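PDB 2BE7: aspartate Carbamoyltransferase Regulatory Chain from Moritella profunda, which probably acts as the allosteric regulatory subunit of aspartate carbamoyltransferase, binding nucleotide effectors and contacting the catalytic chains through a zinc-bearing domain. Local coordinates for residues C108-C113 with K138-T143. Sequence-based numbering, arbitrary orientation.
Sequences CPNSNC and KYCEKT. With ZN (zinc ion), chain J.
The amide of Asn-110 has CD of Lys-142 over one face, 3.9 Å from ND2, while CB of Cys-113 and the backbone N of Asn-112 lie on the other. At its edge, ND2 donates to SG of Cys-140 at 3.5 Å, almost straight (171°) and nearly in the amide plane. OD1 closes an Asx turn, accepting from N of Asn-112 at 2.9 Å from above the carbonyl plane. Asn-110 ND2 also bonds an acidic side chain of another protein chain. Tyr-139 meets SG of Cys-113 through its CB (4.4 Å), and its OH hydrogen-bonds an acidic side chain of another protein chain. In the four-cysteine site of the metal-binding domain, zinc joins loops 108-113 and 138-143: Cys-108 SG lies 2.2 Å from ZN, Cys-113 SG 2.4 Å from ZN and Cys-140 SG 2.3 Å from ZN, with Cys-137 as fourth ligand. A chi1 of 68° turns the Cys-140 sulfur toward the metal, where it also accepts the Asn-110 amide. Losing that amide to an alanine here would probably deprive the sulfur of an N-H donor and undo the Asx turn. Four cysteine sulfurs would probably give the site net negative charge; N-H groups, including the backbone N-H of Asn-110 to SG of Cys-108, are likely to temper it, consistent with a structural zinc.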
loop_
_atom_site.group_PDB
_atom_site.type_symbol
_atom_site.label_atom_id
_atom_site.label_comp_id
_atom_site.label_asym_id
_atom_site.label_seq_id
_atom_site.Cartn_x
_atom_site.Cartn_y
_atom_site.Cartn_z
ATOM N N CYS D 108 17.021 28.313 4.311
ATOM C CA CYS D 108 16.674 27.907 5.675
ATOM C C CYS D 108 17.349 26.585 6.077
ATOM O O CYS D 108 17.305 25.604 5.329
ATOM C CB CYS D 108 15.163 27.757 5.780
ATOM S SG CYS D 108 14.598 27.546 7.423
ATOM N N PRO D 109 18.015 26.564 7.240
ATOM C CA PRO D 109 18.559 25.294 7.732
ATOM C C PRO D 109 17.526 24.200 8.003
ATOM O O PRO D 109 17.919 23.034 8.083
ATOM C CB PRO D 109 19.265 25.687 9.030
ATOM C CG PRO D 109 19.516 27.141 8.900
ATOM C CD PRO D 109 18.379 27.691 8.114
ATOM N N ASN D 110 16.245 24.572 8.159
ATOM C CA ASN D 110 15.149 23.607 8.394
ATOM C C ASN D 110 14.777 22.902 7.094
ATOM O O ASN D 110 14.257 23.548 6.195
ATOM C CB ASN D 110 13.930 24.326 9.009
ATOM C CG ASN D 110 12.620 23.477 9.001
ATOM O OD1 ASN D 110 12.634 22.265 8.791
ATOM N ND2 ASN D 110 11.482 24.149 9.234
ATOM N N SER D 111 15.027 21.597 6.988
ATOM C CA SER D 111 14.828 20.903 5.699
ATOM C C SER D 111 13.356 20.798 5.294
ATOM O O SER D 111 13.033 20.727 4.110
ATOM C CB SER D 111 15.452 19.511 5.691
ATOM O OG SER D 111 15.131 18.816 6.872
ATOM N N ASN D 112 12.468 20.824 6.279
ATOM C CA ASN D 112 11.046 20.675 6.042
ATOM C C ASN D 112 10.373 22.004 5.657
ATOM O O ASN D 112 9.166 22.062 5.341
ATOM C CB ASN D 112 10.410 20.130 7.314
ATOM C CG ASN D 112 9.019 19.646 7.088
ATOM O OD1 ASN D 112 8.798 18.834 6.185
ATOM N ND2 ASN D 112 8.057 20.148 7.878
ATOM N N CYS D 113 11.167 23.071 5.698
ATOM C CA CYS D 113 10.662 24.428 5.541
ATOM C C CYS D 113 10.026 24.557 4.166
ATOM O O CYS D 113 10.628 24.182 3.176
ATOM C CB CYS D 113 11.820 25.401 5.714
ATOM S SG CYS D 113 11.419 27.107 5.515
ATOM N N LYS D 138 11.387 33.752 8.504
ATOM C CA LYS D 138 10.067 34.341 8.263
ATOM C C LYS D 138 8.976 33.288 8.009
ATOM O O LYS D 138 7.857 33.430 8.470
ATOM C CB LYS D 138 10.175 35.289 7.072
ATOM C CG LYS D 138 8.887 35.926 6.578
ATOM C CD LYS D 138 9.110 36.467 5.150
ATOM C CE LYS D 138 7.867 37.081 4.534
ATOM N NZ LYS D 138 7.704 36.534 3.164
ATOM N N TYR D 139 9.311 32.234 7.280
ATOM C CA TYR D 139 8.336 31.205 6.954
ATOM C C TYR D 139 8.159 30.172 8.087
ATOM O O TYR D 139 7.168 30.238 8.797
ATOM C CB TYR D 139 8.677 30.561 5.600
ATOM C CG TYR D 139 8.517 31.535 4.465
ATOM C CD1 TYR D 139 7.286 31.711 3.863
ATOM C CD2 TYR D 139 9.576 32.309 4.026
ATOM C CE1 TYR D 139 7.113 32.615 2.832
ATOM C CE2 TYR D 139 9.414 33.219 3.003
ATOM C CZ TYR D 139 8.175 33.368 2.407
ATOM O OH TYR D 139 7.968 34.274 1.392
ATOM N N CYS D 140 9.110 29.262 8.286
ATOM C CA CYS D 140 8.966 28.219 9.320
ATOM C C CYS D 140 9.026 28.685 10.775
ATOM O O CYS D 140 8.739 27.899 11.684
ATOM C CB CYS D 140 10.009 27.116 9.145
ATOM S SG CYS D 140 11.687 27.611 9.454
ATOM N N GLU D 141 9.429 29.930 10.993
ATOM C CA GLU D 141 9.473 30.546 12.324
ATOM C C GLU D 141 10.452 29.895 13.324
ATOM O O GLU D 141 10.451 30.216 14.530
ATOM C CB GLU D 141 8.062 30.682 12.889
ATOM C CG GLU D 141 7.298 31.801 12.224
ATOM C CD GLU D 141 5.876 31.930 12.713
ATOM O OE1 GLU D 141 4.959 31.504 11.975
ATOM O OE2 GLU D 141 5.686 32.450 13.833
ATOM N N LYS D 142 11.324 29.029 12.814
ATOM C CA LYS D 142 12.378 28.441 13.624
ATOM C C LYS D 142 13.571 29.399 13.676
ATOM O O LYS D 142 13.764 30.213 12.776
ATOM C CB LYS D 142 12.762 27.080 13.065
ATOM C CG LYS D 142 11.558 26.173 12.915
ATOM C CD LYS D 142 11.870 24.693 13.116
ATOM C CE LYS D 142 10.571 23.916 13.352
ATOM N NZ LYS D 142 9.762 24.469 14.494
ATOM N N THR D 143 14.358 29.310 14.741
ATOM C CA THR D 143 15.483 30.228 14.941
ATOM C C THR D 143 16.820 29.481 14.919
ATOM O O THR D 143 16.966 28.430 15.538
ATOM C CB THR D 143 15.328 31.002 16.260
ATOM O OG1 THR D 143 13.961 31.413 16.414
ATOM C CG2 THR D 143 16.233 32.227 16.268
HETATM ZN ZN ZN J . 12.480 28.172 7.366
#